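Local coordinates for protein methionine gamma-lyase (Trichomonas vaginalis, PDB 1E5E) that belongs to the Cys/Met metabolism family of pyridoxal phosphate-dependent enzymes and assembles from four copies of its chain, at residues P28-T32 with S33-F37; H120-K124 with F125-V129; D328-K331 with L332-L335. All coordinates share one frame; numbering follows the deposited sequence.

Interaction 1. Residues P28-T32 with S33-F37; sequences PIYQT and STFVF
The hydroxyl of Thr32 is gripped from two directions: OG1 donates to Thr34 O at 3.0 Å and accepts from the backbone N of Ile26 in the second subunit. The bond to Thr34 O runs in the carbonyl plane, onto a lone pair, with a C=O...donor angle of 142°, so a buried side-chain oxygen bridges to the backbone two residues farther on. The same first torsion (chi1 -171°) that sets OG1 opposite the backbone N leaves the methyl CG2 between N and the carbonyl carbon, directed at the far end of the Phe35 ring. CG2 comes to 3.4 Å from Phe35 CZ, and the CE1 and CE2 corners lie only slightly farther away; the approach is oblique. Tyr30 adds a looser apolar contact, its CD1 lying 4.4 Å from Phe35 CE2, while its own OH bonds to Asp20 of the second subunit and its ring meets Phe22 of that subunit edge-to-face. Pro62, at the start of helix 62-75, packs against both aromatic rings. Before Thr32 the backbone folds tightly, Gln31 N bonding to Ile29 O at 2.8 Å and Thr32 N more weakly to Tyr30 O. Two consecutive inverse gamma turns, centred on Tyr30 and Gln31, thus shape an irregular N-terminal segment that is buried between subunits, with the Thr34 side chain about 7 Å from a bound N-(hydroxy{3-hydroxy-2-methyl-5-[(phosphonooxy)methyl]pyridin-4-yl}methyl)norvaline.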
# COMPACT_ATOMS: atom_id res chain seq x y z
N PRO A 28 -12.49 -3.38 0.40
CA PRO A 28 -11.13 -3.55 0.89
C PRO A 28 -10.15 -4.18 -0.07
O PRO A 28 -10.58 -4.85 -1.03
CB PRO A 28 -11.35 -4.31 2.19
CG PRO A 28 -12.63 -5.09 1.96
CD PRO A 28 -13.51 -4.17 1.16
N ILE A 29 -8.86 -4.05 0.21
CA ILE A 29 -7.85 -4.67 -0.64
C ILE A 29 -7.58 -6.13 -0.30
O ILE A 29 -6.98 -6.36 0.76
CB ILE A 29 -6.54 -3.85 -0.45
CG1 ILE A 29 -6.78 -2.35 -0.63
CG2 ILE A 29 -5.45 -4.31 -1.40
CD1 ILE A 29 -5.60 -1.45 -0.35
N TYR A 30 -7.92 -7.10 -1.16
CA TYR A 30 -7.61 -8.50 -0.83
C TYR A 30 -6.15 -8.80 -1.10
O TYR A 30 -5.88 -9.59 -2.00
CB TYR A 30 -8.58 -9.44 -1.59
CG TYR A 30 -9.88 -9.50 -0.80
CD1 TYR A 30 -10.09 -10.46 0.18
CD2 TYR A 30 -10.84 -8.53 -1.00
CE1 TYR A 30 -11.22 -10.44 0.93
CE2 TYR A 30 -12.00 -8.49 -0.26
CZ TYR A 30 -12.18 -9.47 0.70
OH TYR A 30 -13.33 -9.44 1.45
N GLN A 31 -5.21 -8.32 -0.29
CA GLN A 31 -3.77 -8.57 -0.44
C GLN A 31 -3.47 -9.84 0.34
O GLN A 31 -3.00 -9.92 1.47
CB GLN A 31 -2.92 -7.41 0.09
CG GLN A 31 -1.41 -7.43 -0.09
CD GLN A 31 -1.06 -7.10 -1.51
OE1 GLN A 31 -1.68 -6.24 -2.12
NE2 GLN A 31 -0.12 -7.77 -2.15
N THR A 32 -3.94 -10.96 -0.21
CA THR A 32 -3.89 -12.30 0.29
C THR A 32 -3.55 -13.21 -0.87
O THR A 32 -4.18 -13.06 -1.92
CB THR A 32 -5.26 -12.71 0.91
OG1 THR A 32 -5.10 -13.98 1.59
CG2 THR A 32 -6.42 -12.90 -0.09
N SER A 33 -2.63 -14.14 -0.72
CA SER A 33 -2.33 -15.06 -1.82
C SER A 33 -3.31 -16.23 -1.89
O SER A 33 -3.48 -16.80 -2.97
CB SER A 33 -0.90 -15.60 -1.63
OG SER A 33 -0.82 -16.45 -0.50
N THR A 34 -3.91 -16.59 -0.75
CA THR A 34 -4.73 -17.81 -0.75
C THR A 34 -5.95 -17.63 0.12
O THR A 34 -6.24 -16.59 0.72
CB THR A 34 -3.85 -18.99 -0.26
OG1 THR A 34 -4.49 -20.25 -0.52
CG2 THR A 34 -3.60 -18.92 1.25
N PHE A 35 -6.93 -18.51 -0.11
CA PHE A 35 -8.27 -18.46 0.46
C PHE A 35 -8.58 -19.74 1.19
O PHE A 35 -8.28 -20.86 0.74
CB PHE A 35 -9.27 -18.22 -0.72
CG PHE A 35 -9.03 -16.85 -1.30
CD1 PHE A 35 -8.05 -16.64 -2.26
CD2 PHE A 35 -9.78 -15.78 -0.86
CE1 PHE A 35 -7.84 -15.37 -2.75
CE2 PHE A 35 -9.57 -14.51 -1.37
CZ PHE A 35 -8.57 -14.28 -2.33
N VAL A 36 -9.19 -19.65 2.34
CA VAL A 36 -9.48 -20.81 3.19
C VAL A 36 -10.76 -21.51 2.82
O VAL A 36 -11.79 -20.85 2.81
CB VAL A 36 -9.55 -20.30 4.65
CG1 VAL A 36 -9.94 -21.41 5.62
CG2 VAL A 36 -8.24 -19.62 5.04
N PHE A 37 -10.72 -22.81 2.64
CA PHE A 37 -11.94 -23.55 2.34
C PHE A 37 -12.65 -23.91 3.63
O PHE A 37 -11.99 -24.28 4.59
CB PHE A 37 -11.62 -24.83 1.59
CG PHE A 37 -10.91 -24.61 0.28
CD1 PHE A 37 -11.39 -23.72 -0.66
CD2 PHE A 37 -9.72 -25.27 0.04
CE1 PHE A 37 -10.72 -23.52 -1.86
CE2 PHE A 37 -9.06 -25.10 -1.18
CZ PHE A 37 -9.57 -24.22 -2.12

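Interaction 2. Residues H120-K124 with F125-V129; sequences HALTK and FGIQV
A Schellman motif closes helix 112-124, with Gly126 as its C-prime residue, and wraps the chain back over Leu122 and Thr123. Its two defining bonds run from Ile127 N to Leu122 O (3.1 Å) and from Gly126 N to Thr123 O (3.3 Å). Leu122 O takes a second donor, Phe125 N at 3.2 Å, and the two N-H groups reach it from opposite faces of the carbonyl plane, the Phe125 one lying well above it. A water joins the turn further by donating to both Thr123 O and Ile127 O. Among the side chains, Leu122 CD2 meets Ile127 CD1 at 4.1 Å, the two crossing obliquely, and the methyl groups Thr123 CG2 and Val129 CG2 touch at 4.0 Å. Lys124 lies alongside Phe125, pointing the same way. Its first torsion (chi1 63°) sets CG between the backbone N and carbonyl carbon, 4.3 Å from the ring centroid of Phe125 and almost on the ring normal, a CH-pi contact; farther along the extended chain CE reaches Phe125 CZ at 3.6 Å. The ammonium NZ then bonds to Leu95 O of the third subunit, and the Phe125 ring meets its counterpart Phe125 there with planes about 35° apart. Leu122 and Val129 both rest on Leu104, as fits the return from helix to strand in the beta-alpha-beta unit of strand 103-107, helix 112-124 and strand 128-132.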
# COMPACT_ATOMS: atom_id res chain seq x y z
N HIS A 120 9.31 -11.45 -33.50
CA HIS A 120 10.33 -12.34 -33.01
C HIS A 120 9.91 -13.51 -32.15
O HIS A 120 10.33 -14.64 -32.42
CB HIS A 120 11.41 -11.50 -32.29
CG HIS A 120 11.99 -10.49 -33.23
ND1 HIS A 120 12.67 -10.91 -34.37
CD2 HIS A 120 12.02 -9.14 -33.25
CE1 HIS A 120 13.09 -9.85 -35.04
NE2 HIS A 120 12.71 -8.77 -34.38
N ALA A 121 9.08 -13.32 -31.13
CA ALA A 121 8.65 -14.40 -30.26
C ALA A 121 7.66 -15.37 -30.87
O ALA A 121 7.82 -16.58 -30.83
CB ALA A 121 8.08 -13.80 -28.95
N LEU A 122 6.56 -14.84 -31.43
CA LEU A 122 5.54 -15.69 -32.04
C LEU A 122 6.14 -16.55 -33.17
O LEU A 122 5.82 -17.73 -33.23
CB LEU A 122 4.31 -14.93 -32.49
CG LEU A 122 3.28 -14.16 -31.65
CD1 LEU A 122 2.03 -13.83 -32.46
CD2 LEU A 122 2.93 -14.92 -30.37
N THR A 123 7.01 -15.97 -33.99
CA THR A 123 7.63 -16.70 -35.08
C THR A 123 8.63 -17.75 -34.61
O THR A 123 8.69 -18.79 -35.26
CB THR A 123 8.27 -15.76 -36.10
OG1 THR A 123 9.25 -14.94 -35.47
CG2 THR A 123 7.25 -14.82 -36.76
N LYS A 124 9.27 -17.68 -33.44
CA LYS A 124 10.15 -18.79 -33.00
C LYS A 124 9.35 -19.96 -32.44
O LYS A 124 9.89 -21.04 -32.16
CB LYS A 124 11.17 -18.26 -32.03
CG LYS A 124 10.67 -17.68 -30.72
CD LYS A 124 11.89 -17.56 -29.81
CE LYS A 124 11.40 -17.63 -28.35
NZ LYS A 124 12.55 -17.52 -27.42
N PHE A 125 8.06 -19.79 -32.25
CA PHE A 125 7.12 -20.77 -31.75
C PHE A 125 6.23 -21.30 -32.85
O PHE A 125 5.17 -21.89 -32.64
CB PHE A 125 6.26 -20.16 -30.61
CG PHE A 125 7.11 -19.91 -29.38
CD1 PHE A 125 8.05 -20.79 -28.92
CD2 PHE A 125 6.85 -18.74 -28.65
CE1 PHE A 125 8.78 -20.54 -27.77
CE2 PHE A 125 7.59 -18.47 -27.51
CZ PHE A 125 8.56 -19.35 -27.09
N GLY A 126 6.64 -21.06 -34.10
CA GLY A 126 6.05 -21.66 -35.28
C GLY A 126 4.79 -20.94 -35.74
O GLY A 126 3.93 -21.57 -36.38
N ILE A 127 4.62 -19.68 -35.34
CA ILE A 127 3.38 -18.99 -35.73
C ILE A 127 3.68 -18.17 -36.97
O ILE A 127 4.75 -17.57 -36.96
CB ILE A 127 2.79 -18.15 -34.58
CG1 ILE A 127 2.19 -19.13 -33.53
CG2 ILE A 127 1.66 -17.23 -35.03
CD1 ILE A 127 2.04 -18.51 -32.16
N GLN A 128 2.75 -18.12 -37.94
CA GLN A 128 3.07 -17.22 -39.08
C GLN A 128 2.45 -15.84 -38.86
O GLN A 128 1.29 -15.74 -38.43
CB GLN A 128 2.56 -17.83 -40.38
CG GLN A 128 2.96 -19.26 -40.61
CD GLN A 128 2.39 -19.73 -41.94
OE1 GLN A 128 1.40 -20.44 -42.00
NE2 GLN A 128 3.07 -19.30 -43.00
N VAL A 129 3.21 -14.81 -39.16
CA VAL A 129 2.80 -13.42 -38.97
C VAL A 129 3.02 -12.55 -40.21
O VAL A 129 4.16 -12.46 -40.68
CB VAL A 129 3.67 -12.75 -37.86
CG1 VAL A 129 3.36 -11.27 -37.64
CG2 VAL A 129 3.55 -13.45 -36.51
O HOH W 1 7.26 -18.87 -37.95

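Interaction 3. Residues D328-K331 with L332-L335; sequences DNLK and LITL
Leu330 and Ile333 close the bend on its apolar side. CG of Leu330 stands opposite its carbonyl carbon (chi1 -72°), and beyond it the chain is stretched, which carries CD1 to within 4.3 Å of Ile333 CB. The two residues share a further neighbour, Ile346 of strand 345-347, against which both side chains pack. On the backbone side of the same pair, a water donates to Leu330 O at 2.9 Å and to Ile333 O at 2.6 Å, spanning two carbonyls that could not bond to each other directly. The bend links helix 319-328 to strand 334-335, one of the two outermost strands within this chain of the five-stranded mixed sheet in the C-terminal part of the fold, and it reverses the course of the chain, the runs 328-331 and 332-335 heading 149° apart. From helix 381-396, Asp387 takes up the backbone N-H groups of the bend: its OD1 accepts from Lys331 N and its OD2 from both Leu332 N and Ile333 N, so a single carboxylate satisfies three successive amides. At the end far from the bend, Asp328 and Leu335 meet obliquely. Leu335 has its CG trans to the backbone N (chi1 178°) and CD2 fully extended, and this methyl comes to 4.2 Å from Asp328 OD1. That oxygen is hydrogen-bonded to the backbone N of Cys40 in the third subunit, so the Leu335 methyl lies beside a carboxylate engaged across a subunit boundary. Lys331 and Leu332 point away from the opposing run instead: the lysine chain, bent at its last torsion, touches Gln390, while Leu332 packs on Glu383 and on His14 of the fourth subunit.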
# COMPACT_ATOMS: atom_id res chain seq x y z
N ASP A 328 14.30 18.77 -25.04
CA ASP A 328 15.17 19.14 -23.94
C ASP A 328 14.82 20.50 -23.38
O ASP A 328 15.36 20.75 -22.31
CB ASP A 328 16.65 19.16 -24.38
CG ASP A 328 17.07 17.75 -24.76
OD1 ASP A 328 16.32 16.76 -24.58
OD2 ASP A 328 18.18 17.58 -25.31
N ASN A 329 14.03 21.37 -23.99
CA ASN A 329 13.82 22.69 -23.38
C ASN A 329 12.42 22.94 -22.83
O ASN A 329 11.97 24.04 -22.51
CB ASN A 329 14.22 23.72 -24.46
CG ASN A 329 15.74 23.73 -24.63
OD1 ASN A 329 16.48 24.02 -23.67
ND2 ASN A 329 16.25 23.24 -25.76
N LEU A 330 11.62 21.87 -22.85
CA LEU A 330 10.27 21.93 -22.32
C LEU A 330 10.36 21.97 -20.78
O LEU A 330 11.17 21.24 -20.23
CB LEU A 330 9.43 20.75 -22.79
CG LEU A 330 9.04 20.85 -24.29
CD1 LEU A 330 8.41 19.54 -24.76
CD2 LEU A 330 8.05 21.98 -24.48
N LYS A 331 9.59 22.86 -20.18
CA LYS A 331 9.61 22.98 -18.73
C LYS A 331 8.38 22.42 -18.02
O LYS A 331 8.44 22.20 -16.81
CB LYS A 331 9.84 24.45 -18.32
CG LYS A 331 11.19 24.99 -18.84
CD LYS A 331 11.14 26.52 -18.84
CE LYS A 331 12.23 27.13 -19.72
NZ LYS A 331 13.43 27.58 -18.96
N LEU A 332 7.25 22.25 -18.66
CA LEU A 332 6.05 21.81 -17.95
C LEU A 332 5.72 20.39 -18.38
O LEU A 332 5.45 19.51 -17.55
CB LEU A 332 4.94 22.81 -18.22
CG LEU A 332 3.54 22.43 -17.70
CD1 LEU A 332 3.60 22.21 -16.19
CD2 LEU A 332 2.57 23.51 -18.13
N ILE A 333 5.80 20.15 -19.69
CA ILE A 333 5.56 18.83 -20.26
C ILE A 333 6.74 17.93 -19.86
O ILE A 333 7.87 18.45 -19.78
CB ILE A 333 5.35 18.91 -21.77
CG1 ILE A 333 4.08 19.78 -21.95
CG2 ILE A 333 5.10 17.52 -22.36
CD1 ILE A 333 4.02 20.51 -23.26
N THR A 334 6.46 16.70 -19.48
CA THR A 334 7.46 15.81 -18.94
C THR A 334 8.00 14.83 -19.97
O THR A 334 7.23 14.25 -20.72
CB THR A 334 6.84 15.01 -17.75
OG1 THR A 334 6.49 15.96 -16.73
CG2 THR A 334 7.85 14.04 -17.15
N LEU A 335 9.32 14.74 -20.05
CA LEU A 335 10.01 13.87 -21.00
C LEU A 335 10.18 12.48 -20.40
O LEU A 335 11.03 12.26 -19.55
CB LEU A 335 11.40 14.47 -21.24
CG LEU A 335 12.32 13.71 -22.17
CD1 LEU A 335 11.71 13.57 -23.56
CD2 LEU A 335 13.67 14.45 -22.29
O HOH W 2 10.14 19.03 -18.72

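Overall arrangement
The three contacts follow one another along the chain and lie well apart, with centres about 37 Å (interactions 1 and 2), 43 Å (1 and 3) and 39 Å (2 and 3) from each other and no touch between them within one chain. Interaction 1 sits in the loop between helices 8-14 and 40-47; interaction 2 leads into strand 128-132, at one margin of the seven-stranded sheet; interaction 3 leads into an outer strand of the separate five-stranded sheet. All three reach the third subunit. There interactions 1 and 3 meet, Val36 packing on Thr334 of that subunit. The tetramer brings interactions 1 and 3 of different chains together, whereas Phe125 of interaction 2 meets its own copy.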